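Side-chain contacts in Tni2 (Pseudomonas fluorescens, PDB 6B12), which probably acts as an immunity protein that binds and neutralises the cognate toxin Tne2, an antibacterial effector of type VI secretion: residues Phe126-Arg130 with Asp131-Phe135; Asp22-Ala26 with Leu27-Pro31. All coordinates share one frame; numbering follows the deposited sequence.

Contact 1. Residues Phe126-Arg130 with Asp131-Phe135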
ATOM      1  N   PHE C 126       0.478   7.789   0.152  1.00 18.67           N
ATOM      2  CA  PHE C 126       1.333   8.682  -0.624  1.00 16.46           C
ATOM      3  C   PHE C 126       2.742   8.610  -0.053  1.00 15.35           C
ATOM      4  O   PHE C 126       2.920   8.755   1.160  1.00 17.05           O
ATOM      5  CB  PHE C 126       0.763  10.105  -0.520  1.00 16.35           C
ATOM      6  CG  PHE C 126       1.623  11.214  -1.100  1.00 17.05           C
ATOM      7  CD1 PHE C 126       1.461  11.619  -2.414  1.00 22.53           C
ATOM      8  CD2 PHE C 126       2.494  11.933  -0.287  1.00 19.32           C
ATOM      9  CE1 PHE C 126       2.203  12.682  -2.919  1.00 18.89           C
ATOM     10  CE2 PHE C 126       3.234  12.998  -0.785  1.00 23.20           C
ATOM     11  CZ  PHE C 126       3.101  13.372  -2.093  1.00 20.03           C
ATOM     12  N   SER C 127       3.729   8.333  -0.917  1.00 16.63           N
ATOM     13  CA  SER C 127       5.131   8.283  -0.516  1.00 17.41           C
ATOM     14  C   SER C 127       5.784   9.608  -0.887  1.00 19.26           C
ATOM     15  O   SER C 127       5.940   9.910  -2.077  1.00 18.33           O
ATOM     16  CB  SER C 127       5.841   7.109  -1.193  1.00 26.06           C
ATOM     17  OG  SER C 127       7.172   6.992  -0.695  1.00 32.42           O
ATOM     18  N   ARG C 128       6.179  10.384   0.127  1.00 17.36           N
ATOM     19  CA  ARG C 128       6.792  11.686  -0.111  1.00 18.27           C
ATOM     20  C   ARG C 128       8.167  11.495  -0.746  1.00 23.81           C
ATOM     21  O   ARG C 128       8.973  10.712  -0.262  1.00 23.26           O
ATOM     22  CB  ARG C 128       6.912  12.452   1.209  1.00 25.02           C
ATOM     23  CG  ARG C 128       7.564  13.816   1.088  1.00 23.35           C
ATOM     24  CD  ARG C 128       7.273  14.653   2.320  1.00 22.06           C
ATOM     25  NE  ARG C 128       7.936  14.154   3.529  1.00 25.21           N
ATOM     26  CZ  ARG C 128       7.745  14.663   4.746  1.00 27.00           C
ATOM     27  NH1 ARG C 128       6.898  15.683   4.923  1.00 23.75           N
ATOM     28  NH2 ARG C 128       8.370  14.132   5.784  1.00 28.19           N
ATOM     29  N   GLN C 129       8.425  12.192  -1.847  1.00 20.28           N
ATOM     30  CA  GLN C 129       9.599  11.871  -2.653  1.00 22.77           C
ATOM     31  C   GLN C 129      10.896  12.095  -1.887  1.00 29.69           C
ATOM     32  O   GLN C 129      11.842  11.308  -2.013  1.00 33.07           O
ATOM     33  CB  GLN C 129       9.574  12.695  -3.938  1.00 26.08           C
ATOM     34  CG  GLN C 129      10.796  12.547  -4.816  1.00 36.75           C
ATOM     35  CD  GLN C 129      10.974  13.745  -5.734  1.00 49.24           C
ATOM     36  OE1 GLN C 129      10.202  13.941  -6.673  1.00 49.70           O
ATOM     37  NE2 GLN C 129      11.979  14.568  -5.449  1.00 54.46           N
ATOM     38  N   ARG C 130      10.955  13.136  -1.055  1.00 24.56           N
ATOM     39  CA  ARG C 130      12.260  13.536  -0.541  1.00 32.88           C
ATOM     40  C   ARG C 130      12.780  12.580   0.528  1.00 35.09           C
ATOM     41  O   ARG C 130      14.000  12.436   0.682  1.00 36.40           O
ATOM     42  CB  ARG C 130      12.209  14.973  -0.019  1.00 37.10           C
ATOM     43  CG  ARG C 130      11.749  15.144   1.402  1.00 36.84           C
ATOM     44  CD  ARG C 130      11.911  16.606   1.827  1.00 40.93           C
ATOM     45  NE  ARG C 130      10.835  17.019   2.723  1.00 33.14           N
ATOM     46  CZ  ARG C 130      10.842  16.793   4.026  1.00 31.61           C
ATOM     47  NH1 ARG C 130      11.877  16.175   4.577  1.00 34.27           N
ATOM     48  NH2 ARG C 130       9.826  17.194   4.780  1.00 33.08           N
ATOM     49  N   ASP C 131      11.889  11.898   1.256  1.00 27.07           N
ATOM     50  CA  ASP C 131      12.331  11.017   2.327  1.00 27.41           C
ATOM     51  C   ASP C 131      11.556   9.709   2.401  1.00 26.66           C
ATOM     52  O   ASP C 131      11.792   8.931   3.335  1.00 28.11           O
ATOM     53  CB  ASP C 131      12.250  11.727   3.689  1.00 30.76           C
ATOM     54  CG  ASP C 131      10.831  12.146   4.069  1.00 31.65           C
ATOM     55  OD1 ASP C 131       9.883  11.985   3.260  1.00 26.48           O
ATOM     56  OD2 ASP C 131      10.664  12.631   5.203  1.00 31.85           O
ATOM     57  N   GLN C 132      10.648   9.458   1.458  1.00 27.01           N
ATOM     58  CA  GLN C 132       9.781   8.277   1.399  1.00 25.44           C
ATOM     59  C   GLN C 132       8.882   8.138   2.625  1.00 32.62           C
ATOM     60  O   GLN C 132       8.419   7.035   2.929  1.00 28.27           O
ATOM     61  CB  GLN C 132      10.587   6.989   1.190  1.00 27.18           C
ATOM     62  CG  GLN C 132      11.517   7.020  -0.023  1.00 37.46           C
ATOM     63  CD  GLN C 132      10.782   7.247  -1.332  1.00 46.33           C
ATOM     64  OE1 GLN C 132       9.824   6.543  -1.651  1.00 45.10           O
ATOM     65  NE2 GLN C 132      11.227   8.243  -2.097  1.00 47.64           N
ATOM     66  N   ALA C 133       8.611   9.228   3.343  1.00 26.16           N
ATOM     67  CA  ALA C 133       7.645   9.160   4.431  1.00 26.17           C
ATOM     68  C   ALA C 133       6.258   8.932   3.859  1.00 24.80           C
ATOM     69  O   ALA C 133       5.919   9.470   2.801  1.00 22.21           O
ATOM     70  CB  ALA C 133       7.657  10.442   5.266  1.00 24.84           C
HETATM   71  N   MSE C 134       5.458   8.133   4.564  1.00 27.32           N
HETATM   72  CA  MSE C 134       4.136   7.750   4.080  1.00 26.32           C
HETATM   73  C   MSE C 134       3.083   8.671   4.657  1.00 24.59           C
HETATM   74  O   MSE C 134       3.118   9.014   5.852  1.00 24.48           O
HETATM   75  CB  MSE C 134       3.786   6.303   4.459  1.00 27.32           C
HETATM   76  CG  MSE C 134       4.764   5.243   3.967  1.00 39.37           C
HETATM   77 SE   MSE C 134       4.885   5.216   2.015  1.00 44.58          SE
HETATM   78  CE  MSE C 134       2.989   5.299   1.565  1.00 27.84           C
ATOM     79  N   PHE C 135       2.139   9.056   3.815  1.00 23.45           N
ATOM     80  CA  PHE C 135       1.028   9.886   4.237  1.00 21.97           C
ATOM     81  C   PHE C 135      -0.259   9.232   3.783  1.00 24.83           C
ATOM     82  O   PHE C 135      -0.349   8.737   2.660  1.00 21.68           O
ATOM     83  CB  PHE C 135       1.120  11.287   3.665  1.00 21.20           C
ATOM     84  CG  PHE C 135       2.226  12.079   4.259  1.00 23.29           C
ATOM     85  CD1 PHE C 135       3.527  11.897   3.827  1.00 22.98           C
ATOM     86  CD2 PHE C 135       1.967  12.987   5.267  1.00 25.93           C
ATOM     87  CE1 PHE C 135       4.571  12.614   4.397  1.00 24.40           C
ATOM     88  CE2 PHE C 135       3.003  13.720   5.833  1.00 24.39           C
ATOM     89  CZ  PHE C 135       4.297  13.530   5.399  1.00 27.85           C
TER
HETATM   90  O   HOH W   1       8.022   8.664  -3.504  1.00 32.54           O
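The turn of the β-hairpin made by strands 121-128 and 134-140 is closed by a salt bridge between R128 and D131. R128 grips the carboxylate side-on: its NE meets D131 OD1 at 2.9 Å in a nearly straight bond (176°), and its NH2 reaches D131 OD2 at 2.8 Å, both oxygens being approached on their syn sides, though from out of the carboxylate plane. D131 CG lies between its own backbone N and carbonyl carbon (chi1 62°), which places OD1 where it accepts the amide of A133 (A133 N to D131 OD1 3.0 Å). This is an Asx turn, and OD1 is held by R128 NE and A133 N from opposite faces of the carboxylate plane. Behind the turn, the strands pair in antiparallel register. F126 and F135 form a hydrogen-bonded pair, S127 and M134 (selenomethionine) a non-hydrogen-bonded one, and next to the turn R128 N bonds A133 O at 2.8 Å. The Q132 amide N donates to R128 O at 2.7 Å, a bent bond that spans the turn. The R128 guanidinium is sandwiched: F135 CZ comes over one face, 3.4 Å from R128 NH1, with the ring turned 63° from it, while the guanidinium of R130 lies across the opposite face. The carboxylate of D131 and E104, which forms a salt bridge with R130 NE, probably offset the two like charges. On the other face of the hairpin, S127 CB packs 3.8 Å from M134 SE. M134 also touches W110 and a basic side chain of the neighbouring protein.

Contact 2. Residues Asp22-Ala26 with Leu27-Pro31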
ATOM      1  N   ASP C  22      -6.125 -13.920   0.642  1.00 27.33           N
ATOM      2  CA  ASP C  22      -6.029 -15.326   1.033  1.00 28.59           C
ATOM      3  C   ASP C  22      -6.696 -16.235   0.010  1.00 34.22           C
ATOM      4  O   ASP C  22      -6.234 -17.357  -0.230  1.00 28.86           O
ATOM      5  CB  ASP C  22      -6.641 -15.537   2.413  1.00 30.24           C
ATOM      6  CG  ASP C  22      -5.825 -14.879   3.515  1.00 45.73           C
ATOM      7  OD1 ASP C  22      -4.595 -14.740   3.336  1.00 41.81           O
ATOM      8  OD2 ASP C  22      -6.416 -14.492   4.546  1.00 42.57           O
ATOM      9  N   GLN C  23      -7.792 -15.773  -0.593  1.00 29.97           N
ATOM     10  CA  GLN C  23      -8.435 -16.559  -1.640  1.00 29.34           C
ATOM     11  C   GLN C  23      -7.523 -16.700  -2.853  1.00 33.40           C
ATOM     12  O   GLN C  23      -7.442 -17.776  -3.458  1.00 30.82           O
ATOM     13  CB  GLN C  23      -9.778 -15.916  -2.004  1.00 27.01           C
ATOM     14  CG  GLN C  23     -10.816 -16.120  -0.895  1.00 28.49           C
ATOM     15  CD  GLN C  23     -12.076 -15.281  -1.049  1.00 34.55           C
ATOM     16  OE1 GLN C  23     -12.097 -14.281  -1.760  1.00 31.76           O
ATOM     17  NE2 GLN C  23     -13.137 -15.692  -0.358  1.00 41.82           N
HETATM   18  N   MSE C  24      -6.810 -15.638  -3.210  1.00 26.07           N
HETATM   19  CA  MSE C  24      -5.889 -15.704  -4.329  1.00 24.80           C
HETATM   20  C   MSE C  24      -4.768 -16.696  -4.064  1.00 31.25           C
HETATM   21  O   MSE C  24      -4.409 -17.486  -4.937  1.00 35.69           O
HETATM   22  CB  MSE C  24      -5.295 -14.323  -4.618  1.00 27.28           C
HETATM   23  CG  MSE C  24      -6.332 -13.287  -4.981  1.00 22.26           C
HETATM   24 SE   MSE C  24      -5.443 -11.532  -5.139  1.00 37.39          SE
HETATM   25  CE  MSE C  24      -4.887 -11.605  -6.993  1.00 34.43           C
ATOM     26  N   ILE C  25      -4.205 -16.638  -2.855  1.00 28.61           N
ATOM     27  CA  ILE C  25      -3.130 -17.558  -2.503  1.00 36.81           C
ATOM     28  C   ILE C  25      -3.636 -18.995  -2.519  1.00 38.02           C
ATOM     29  O   ILE C  25      -2.967 -19.897  -3.041  1.00 39.67           O
ATOM     30  CB  ILE C  25      -2.531 -17.172  -1.138  1.00 35.20           C
ATOM     31  CG1 ILE C  25      -1.801 -15.826  -1.248  1.00 29.85           C
ATOM     32  CG2 ILE C  25      -1.618 -18.275  -0.609  1.00 36.37           C
ATOM     33  CD1 ILE C  25      -1.641 -15.126   0.062  1.00 31.47           C
ATOM     34  N   ALA C  26      -4.835 -19.226  -1.975  1.00 35.95           N
ATOM     35  CA  ALA C  26      -5.403 -20.572  -1.932  1.00 37.68           C
ATOM     36  C   ALA C  26      -5.622 -21.155  -3.320  1.00 37.98           C
ATOM     37  O   ALA C  26      -5.692 -22.380  -3.465  1.00 39.52           O
ATOM     38  CB  ALA C  26      -6.729 -20.565  -1.168  1.00 36.68           C
ATOM     39  N   LEU C  27      -5.755 -20.313  -4.335  1.00 35.02           N
ATOM     40  CA  LEU C  27      -5.854 -20.786  -5.706  1.00 37.23           C
ATOM     41  C   LEU C  27      -4.494 -21.045  -6.327  1.00 36.16           C
ATOM     42  O   LEU C  27      -4.432 -21.478  -7.482  1.00 41.91           O
ATOM     43  CB  LEU C  27      -6.635 -19.781  -6.552  1.00 34.96           C
ATOM     44  CG  LEU C  27      -8.092 -19.654  -6.106  1.00 36.84           C
ATOM     45  CD1 LEU C  27      -8.837 -18.673  -6.969  1.00 39.81           C
ATOM     46  CD2 LEU C  27      -8.757 -21.024  -6.144  1.00 43.70           C
ATOM     47  N   GLY C  28      -3.421 -20.800  -5.586  1.00 40.13           N
ATOM     48  CA  GLY C  28      -2.080 -20.949  -6.111  1.00 37.01           C
ATOM     49  C   GLY C  28      -1.612 -19.801  -6.970  1.00 33.36           C
ATOM     50  O   GLY C  28      -0.718 -19.989  -7.795  1.00 31.90           O
ATOM     51  N   TRP C  29      -2.185 -18.610  -6.798  1.00 32.81           N
ATOM     52  CA  TRP C  29      -1.767 -17.459  -7.589  1.00 32.93           C
ATOM     53  C   TRP C  29      -0.536 -16.805  -6.986  1.00 32.33           C
ATOM     54  O   TRP C  29      -0.416 -16.674  -5.763  1.00 31.12           O
ATOM     55  CB  TRP C  29      -2.874 -16.409  -7.684  1.00 29.59           C
ATOM     56  CG  TRP C  29      -4.097 -16.828  -8.426  1.00 31.33           C
ATOM     57  CD1 TRP C  29      -4.374 -18.066  -8.933  1.00 35.17           C
ATOM     58  CD2 TRP C  29      -5.226 -16.004  -8.737  1.00 28.46           C
ATOM     59  NE1 TRP C  29      -5.604 -18.061  -9.544  1.00 34.87           N
ATOM     60  CE2 TRP C  29      -6.146 -16.805  -9.441  1.00 34.56           C
ATOM     61  CE3 TRP C  29      -5.542 -14.660  -8.498  1.00 29.28           C
ATOM     62  CZ2 TRP C  29      -7.372 -16.313  -9.903  1.00 33.29           C
ATOM     63  CZ3 TRP C  29      -6.757 -14.172  -8.961  1.00 30.06           C
ATOM     64  CH2 TRP C  29      -7.657 -15.001  -9.650  1.00 28.97           C
ATOM     65  N   SER C  30       0.377 -16.398  -7.860  1.00 36.40           N
ATOM     66  CA  SER C  30       1.482 -15.511  -7.538  1.00 30.61           C
ATOM     67  C   SER C  30       1.068 -14.066  -7.769  1.00 24.92           C
ATOM     68  O   SER C  30       0.059 -13.799  -8.430  1.00 26.98           O
ATOM     69  CB  SER C  30       2.697 -15.855  -8.401  1.00 32.29           C
ATOM     70  OG  SER C  30       3.257 -17.081  -7.985  1.00 44.15           O
ATOM     71  N   PRO C  31       1.819 -13.105  -7.226  1.00 25.75           N
ATOM     72  CA  PRO C  31       1.570 -11.702  -7.572  1.00 23.56           C
ATOM     73  C   PRO C  31       1.694 -11.498  -9.071  1.00 26.44           C
ATOM     74  O   PRO C  31       2.558 -12.087  -9.725  1.00 23.35           O
ATOM     75  CB  PRO C  31       2.672 -10.947  -6.814  1.00 26.03           C
ATOM     76  CG  PRO C  31       3.007 -11.848  -5.657  1.00 27.60           C
ATOM     77  CD  PRO C  31       2.895 -13.238  -6.223  1.00 28.82           C
TER
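At the C-terminal end of helix 21-26, where the chain turns into the loop leading to strand 34-41, M24 and W29 make a local surface contact across the helix end. The selenomethionine methyl, M24 CE, meets the indole of W29 at its edge and in its plane, 3.5 Å from CE3. A bend at the last torsion of M24 (chi3 87°) carries CE round to the tryptophan, and the two side chains cross at about a right angle. L27 adds to the cluster: its CD1 lies 3.8 Å above one face of the W29 ring, displaced toward the rim. M24 and W29 also rest on I15, M19 and R9, so the pair covers neighbouring parts of the same chain, and M24 meets an apolar side chain of the neighbouring protein as well.

Backbone bonds run beside this contact. The carbonyl of M24 receives the amide of W29, from W29 N to M24 O 3.1 Å, and W29 CB packs 3.3 Å from the same oxygen. A second, weak bond comes to M24 O from L27 N, which also donates to Q23 O at 3.2 Å. One residue on, G28 N bonds I25 O at 2.7 Å, although the donor stands well above the carbonyl plane. G28 is the first residue to leave helical angles, with a positive phi of 79°. Two amides, of G28 and W29, thus reach back to carbonyls of the last helical turn, those of I25 and M24, with the hydrophobic M24-W29 contact beside them: a Schellman motif closing a short helix.

Contact 2 comes first along the chain, at residues 22-31, and contact 1 follows at 126-135; their centres lie 30 Å apart and their nearest atoms about 18 Å apart, so they do not touch. Contact 2 has no strand of its own, so the two belong to different parts of the fold. Contact 2 ends the short helix 21-26, just before strand 34-41 of the N-terminal antiparallel sheet, whereas contact 1 is the turn joining strands 121-128 and 134-140 of the C-terminal antiparallel sheet. Both nevertheless lie within reach of the neighbouring protein, probably the toxin partner, which suggests that the binding surface may draw on both the N- and C-terminal parts of the chain.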